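Local coordinates for protein dermonecrotic toxin (Pasteurella multocida, PDB 2EBF) that acts as a potent mitogenic and bone-resorbing toxin linked to severe atrophic rhinitis in pigs, this chain being its C-terminal region with a thiol-protease-like catalytic triad, at residues Val51-Val56 with Arg81-Asn86; Thr651-Glu656 with Phe737-Leu742. All coordinates share one frame; numbering follows the deposited sequence.

Contact 1: residues Val51-Val56 with Arg81-Asn86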
# COMPACT_ATOMS: atom_id res chain seq x y z
N VAL A 51 26.52 -15.43 -6.80
CA VAL A 51 26.56 -15.26 -5.36
C VAL A 51 27.20 -16.51 -4.77
O VAL A 51 26.76 -17.62 -5.04
CB VAL A 51 25.13 -15.08 -4.77
CG1 VAL A 51 25.18 -14.95 -3.25
CG2 VAL A 51 24.44 -13.87 -5.37
N TRP A 52 28.25 -16.32 -3.97
CA TRP A 52 28.97 -17.41 -3.33
C TRP A 52 28.04 -18.27 -2.50
O TRP A 52 27.09 -17.76 -1.88
CB TRP A 52 30.05 -16.87 -2.38
CG TRP A 52 31.27 -16.28 -3.01
CD1 TRP A 52 31.76 -16.48 -4.28
CD2 TRP A 52 32.20 -15.41 -2.36
NE1 TRP A 52 32.93 -15.77 -4.45
CE2 TRP A 52 33.22 -15.11 -3.29
CE3 TRP A 52 32.27 -14.86 -1.06
CZ2 TRP A 52 34.30 -14.27 -2.97
CZ3 TRP A 52 33.33 -14.03 -0.76
CH2 TRP A 52 34.33 -13.74 -1.71
N THR A 53 28.31 -19.57 -2.50
CA THR A 53 27.65 -20.51 -1.59
C THR A 53 28.38 -20.46 -0.24
O THR A 53 29.48 -19.94 -0.16
CB THR A 53 27.73 -21.93 -2.13
OG1 THR A 53 29.11 -22.29 -2.33
CG2 THR A 53 26.95 -22.04 -3.45
N PRO A 54 27.75 -21.00 0.84
CA PRO A 54 28.39 -21.02 2.17
C PRO A 54 29.77 -21.68 2.21
O PRO A 54 30.66 -21.19 2.91
CB PRO A 54 27.39 -21.81 3.03
CG PRO A 54 26.09 -21.58 2.38
CD PRO A 54 26.39 -21.57 0.90
N GLU A 55 29.96 -22.79 1.48
CA GLU A 55 31.28 -23.45 1.44
C GLU A 55 32.35 -22.54 0.87
O GLU A 55 33.48 -22.51 1.36
CB GLU A 55 31.25 -24.76 0.64
CG GLU A 55 30.46 -25.90 1.27
CD GLU A 55 30.98 -26.36 2.63
OE1 GLU A 55 32.19 -26.23 2.93
OE2 GLU A 55 30.15 -26.87 3.40
N VAL A 56 32.00 -21.80 -0.16
CA VAL A 56 32.94 -20.87 -0.76
C VAL A 56 33.27 -19.74 0.23
O VAL A 56 34.45 -19.39 0.43
CB VAL A 56 32.41 -20.34 -2.11
CG1 VAL A 56 33.14 -19.10 -2.53
CG2 VAL A 56 32.54 -21.41 -3.19
N ARG A 81 20.19 -20.32 3.56
CA ARG A 81 18.75 -20.13 3.32
C ARG A 81 18.47 -19.50 1.96
O ARG A 81 17.51 -19.87 1.30
CB ARG A 81 18.09 -19.29 4.43
CG ARG A 81 17.85 -20.04 5.74
CD ARG A 81 16.87 -19.28 6.65
NE ARG A 81 15.50 -19.27 6.11
CZ ARG A 81 14.53 -18.42 6.46
NH1 ARG A 81 14.74 -17.46 7.37
NH2 ARG A 81 13.34 -18.52 5.89
N ILE A 82 19.31 -18.54 1.56
CA ILE A 82 19.17 -17.88 0.26
C ILE A 82 19.29 -18.90 -0.87
O ILE A 82 18.44 -18.96 -1.77
CB ILE A 82 20.20 -16.74 0.09
CG1 ILE A 82 19.79 -15.55 0.97
CG2 ILE A 82 20.34 -16.28 -1.37
CD1 ILE A 82 20.94 -14.71 1.40
N HIS A 83 20.34 -19.72 -0.80
CA HIS A 83 20.59 -20.74 -1.82
C HIS A 83 19.55 -21.86 -1.84
O HIS A 83 19.35 -22.50 -2.87
CB HIS A 83 22.02 -21.29 -1.68
CG HIS A 83 23.07 -20.36 -2.21
ND1 HIS A 83 23.39 -20.27 -3.55
CD2 HIS A 83 23.87 -19.46 -1.58
CE1 HIS A 83 24.33 -19.36 -3.72
NE2 HIS A 83 24.65 -18.86 -2.54
N ASN A 84 18.90 -22.09 -0.70
CA ASN A 84 17.83 -23.09 -0.60
C ASN A 84 16.44 -22.55 -0.95
O ASN A 84 15.49 -23.32 -1.06
CB ASN A 84 17.79 -23.70 0.80
CG ASN A 84 19.01 -24.55 1.12
OD1 ASN A 84 19.79 -24.91 0.22
ND2 ASN A 84 19.18 -24.87 2.39
N SER A 85 16.33 -21.23 -1.13
CA SER A 85 15.04 -20.58 -1.33
C SER A 85 14.50 -20.72 -2.76
O SER A 85 15.12 -20.26 -3.72
CB SER A 85 15.13 -19.10 -0.95
OG SER A 85 13.88 -18.45 -1.11
N ASN A 86 13.33 -21.34 -2.88
CA ASN A 86 12.69 -21.54 -4.18
C ASN A 86 11.70 -20.43 -4.53
O ASN A 86 11.41 -20.19 -5.70
CB ASN A 86 11.97 -22.90 -4.22
CG ASN A 86 12.90 -24.08 -3.94
OD1 ASN A 86 14.00 -24.18 -4.49
ND2 ASN A 86 12.43 -25.01 -3.10
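The imidazole of His83 meets Val51, Trp52, Thr53 and Pro54, and almost everything that passes between the segments goes through this one ring. Over one face lies the methyl CG2 of Thr53, a CH-pi contact 4.0 Å from the ring centroid and 19° off its normal. Chi1 of 57° puts OG1 between the backbone N and carbonyl carbon of Thr53, leaving CG2 anti to that carbon, facing the ring. At the ring edge Val51 O stands in plane, 3.3 Å from CE1 of His83. Nearby, NE2 of His83 donates a 2.8 Å hydrogen bond to Trp52 O, with an N-H...O angle of 148°. The bond is bent at both ends: the oxygen is tilted out of the ring plane, and NE2 sits above the carbonyl plane. Val51 CG1 comes to 4.0 Å from His83 NE2, and Pro54 CD lies obliquely 4.1 Å from His83 CD2. A side chain near the C-terminal end of helix 70-84 thus grips the backbone just before helix 54-60, whose N-cap position is Thr53. Within the membrane localization domain, Val51 also packs on Leu121 and Ala128 of helix 115-129, while Ile82 faces helix 88-108 through Leu94, Met95 and Leu98.

Contact 2: residues Thr651-Glu656 with Phe737-Leu742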
# COMPACT_ATOMS: atom_id res chain seq x y z
N THR A 651 5.38 -8.42 -30.71
CA THR A 651 6.79 -8.68 -30.97
C THR A 651 7.38 -9.47 -29.80
O THR A 651 6.92 -9.34 -28.68
CB THR A 651 7.57 -7.38 -31.24
OG1 THR A 651 8.93 -7.69 -31.59
CG2 THR A 651 7.53 -6.43 -30.03
N TRP A 652 8.40 -10.27 -30.07
CA TRP A 652 8.93 -11.18 -29.06
C TRP A 652 10.37 -11.56 -29.39
O TRP A 652 10.90 -11.16 -30.43
CB TRP A 652 8.04 -12.44 -28.92
CG TRP A 652 8.01 -13.32 -30.15
CD1 TRP A 652 8.87 -14.35 -30.46
CD2 TRP A 652 7.07 -13.25 -31.23
NE1 TRP A 652 8.53 -14.91 -31.67
CE2 TRP A 652 7.43 -14.26 -32.17
CE3 TRP A 652 5.97 -12.42 -31.52
CZ2 TRP A 652 6.72 -14.46 -33.36
CZ3 TRP A 652 5.26 -12.63 -32.70
CH2 TRP A 652 5.64 -13.65 -33.61
N TRP A 653 10.98 -12.31 -28.48
CA TRP A 653 12.36 -12.76 -28.69
C TRP A 653 12.37 -14.21 -29.08
O TRP A 653 11.52 -15.01 -28.64
CB TRP A 653 13.21 -12.56 -27.42
CG TRP A 653 13.19 -11.17 -26.88
CD1 TRP A 653 12.56 -10.76 -25.74
CD2 TRP A 653 13.78 -9.99 -27.46
NE1 TRP A 653 12.73 -9.42 -25.56
CE2 TRP A 653 13.47 -8.91 -26.60
CE3 TRP A 653 14.55 -9.74 -28.61
CZ2 TRP A 653 13.91 -7.60 -26.84
CZ3 TRP A 653 14.98 -8.42 -28.86
CH2 TRP A 653 14.64 -7.37 -27.98
N ARG A 654 13.35 -14.57 -29.90
CA ARG A 654 13.50 -15.95 -30.34
C ARG A 654 14.96 -16.37 -30.23
O ARG A 654 15.86 -15.64 -30.67
CB ARG A 654 13.01 -16.12 -31.78
CG ARG A 654 12.94 -17.58 -32.25
CD ARG A 654 13.61 -17.72 -33.60
NE ARG A 654 12.67 -17.62 -34.69
CZ ARG A 654 12.98 -17.35 -35.96
NH1 ARG A 654 14.24 -17.12 -36.33
NH2 ARG A 654 12.02 -17.31 -36.87
N ARG A 655 15.20 -17.54 -29.63
CA ARG A 655 16.57 -18.07 -29.52
C ARG A 655 17.15 -18.28 -30.91
O ARG A 655 16.48 -18.85 -31.78
CB ARG A 655 16.58 -19.37 -28.70
CG ARG A 655 17.90 -20.16 -28.69
CD ARG A 655 19.06 -19.33 -28.13
NE ARG A 655 20.10 -20.13 -27.48
CZ ARG A 655 21.08 -20.79 -28.10
NH1 ARG A 655 21.16 -20.82 -29.43
NH2 ARG A 655 21.97 -21.46 -27.38
N GLU A 656 18.37 -17.78 -31.11
CA GLU A 656 19.11 -18.00 -32.36
C GLU A 656 20.41 -18.73 -32.05
O GLU A 656 20.86 -18.75 -30.91
CB GLU A 656 19.42 -16.68 -33.07
CG GLU A 656 18.20 -15.88 -33.56
CD GLU A 656 17.35 -16.60 -34.62
OE1 GLU A 656 16.17 -16.22 -34.76
OE2 GLU A 656 17.84 -17.53 -35.31
N PHE A 737 15.00 -4.15 -21.86
CA PHE A 737 15.29 -4.81 -20.57
C PHE A 737 14.76 -6.25 -20.53
O PHE A 737 15.19 -7.04 -19.67
CB PHE A 737 14.78 -3.98 -19.37
CG PHE A 737 13.33 -4.24 -19.02
CD1 PHE A 737 12.98 -5.18 -18.05
CD2 PHE A 737 12.32 -3.53 -19.66
CE1 PHE A 737 11.63 -5.40 -17.72
CE2 PHE A 737 10.98 -3.73 -19.35
CZ PHE A 737 10.63 -4.67 -18.38
N THR A 738 13.86 -6.60 -21.46
CA THR A 738 13.31 -7.96 -21.54
C THR A 738 14.08 -8.90 -22.47
O THR A 738 13.79 -10.10 -22.50
CB THR A 738 11.81 -7.99 -21.94
OG1 THR A 738 11.67 -7.60 -23.31
CG2 THR A 738 10.97 -7.06 -21.04
N LYS A 739 15.03 -8.39 -23.25
CA LYS A 739 15.88 -9.29 -24.03
C LYS A 739 16.61 -10.23 -23.05
O LYS A 739 17.26 -9.77 -22.12
CB LYS A 739 16.86 -8.53 -24.95
CG LYS A 739 17.71 -9.47 -25.81
CD LYS A 739 18.27 -8.80 -27.05
CE LYS A 739 19.24 -9.73 -27.77
NZ LYS A 739 19.90 -9.07 -28.94
N PRO A 740 16.43 -11.55 -23.22
CA PRO A 740 16.93 -12.50 -22.22
C PRO A 740 18.42 -12.37 -21.93
O PRO A 740 19.23 -12.26 -22.85
CB PRO A 740 16.60 -13.86 -22.85
CG PRO A 740 15.36 -13.59 -23.65
CD PRO A 740 15.67 -12.25 -24.28
N ARG A 741 18.75 -12.37 -20.64
CA ARG A 741 20.11 -12.16 -20.19
C ARG A 741 20.56 -13.30 -19.30
O ARG A 741 19.77 -13.84 -18.53
CB ARG A 741 20.20 -10.89 -19.35
CG ARG A 741 20.27 -9.61 -20.11
CD ARG A 741 20.31 -8.46 -19.12
NE ARG A 741 18.97 -8.02 -18.73
CZ ARG A 741 18.71 -6.94 -18.01
NH1 ARG A 741 19.71 -6.19 -17.54
NH2 ARG A 741 17.45 -6.62 -17.74
N LEU A 742 21.86 -13.61 -19.37
CA LEU A 742 22.50 -14.45 -18.37
C LEU A 742 22.61 -13.66 -17.06
O LEU A 742 22.62 -12.41 -17.06
CB LEU A 742 23.89 -14.90 -18.84
CG LEU A 742 23.95 -15.92 -19.98
CD1 LEU A 742 25.31 -15.86 -20.67
CD2 LEU A 742 23.64 -17.33 -19.49
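Thr738 meets Trp653 at the edge of its indole. NE1 of Trp653 donates a 3.1 Å hydrogen bond to OG1 of Thr738, nearly straight at 174° and lying in the ring plane. The same hydroxyl accepts from the indole and donates to Pro735 O in a second hydrogen bond. Lys739 follows and crosses one indole face: its CA stands 3.7 Å from the centroid of the five-membered ring, and CB is 3.6 Å from Trp653 CZ2. The lysine chain, with CG anti to the backbone N (chi1 -178°) and extended beyond, carries CD over the same face at the six-membered ring, 3.8 Å from CZ3 of Trp653. Its amino end leads away to a weak hydrogen bond with Phe661 O on strand 660-673. Pro740 completes the cover with CD, 4.0 Å from the five-membered-ring centroid and 3.7 Å from Trp653 CD1. Trp653 projects from strand 643-656 of the antiparallel sheet in the C3 domain and packs against residues 737-742, in the loop after helix 726-730. The linear N-H bond fixes the rotation of the indole at its edge, whereas CH-pi contacts cover a face; the threonine hydroxyl satisfies the N-H of the buried indole.

The two contacts do not touch: their centres are 27 Å apart and their nearest atoms about 11 Å. Contact 1 lies in the helical membrane localization domain, contact 2 in the C3 domain. The C-terminal tail touches both parts. Just beyond contact 2 in sequence, Leu746, the last residue, packs on Trp52 of contact 1, and Arg741 makes a salt bridge with Glu133 while its carbonyl accepts from Arg45. Residues 737-742 therefore run from the sheet carrying Trp653 toward the helical part. Neither contact supplies residues to the phosphonate pocket of Gly624-Ser628, which includes the disulfide-bonded Cys626 of the C3 domain, or to the glycan sites near Asp103 and Leu104.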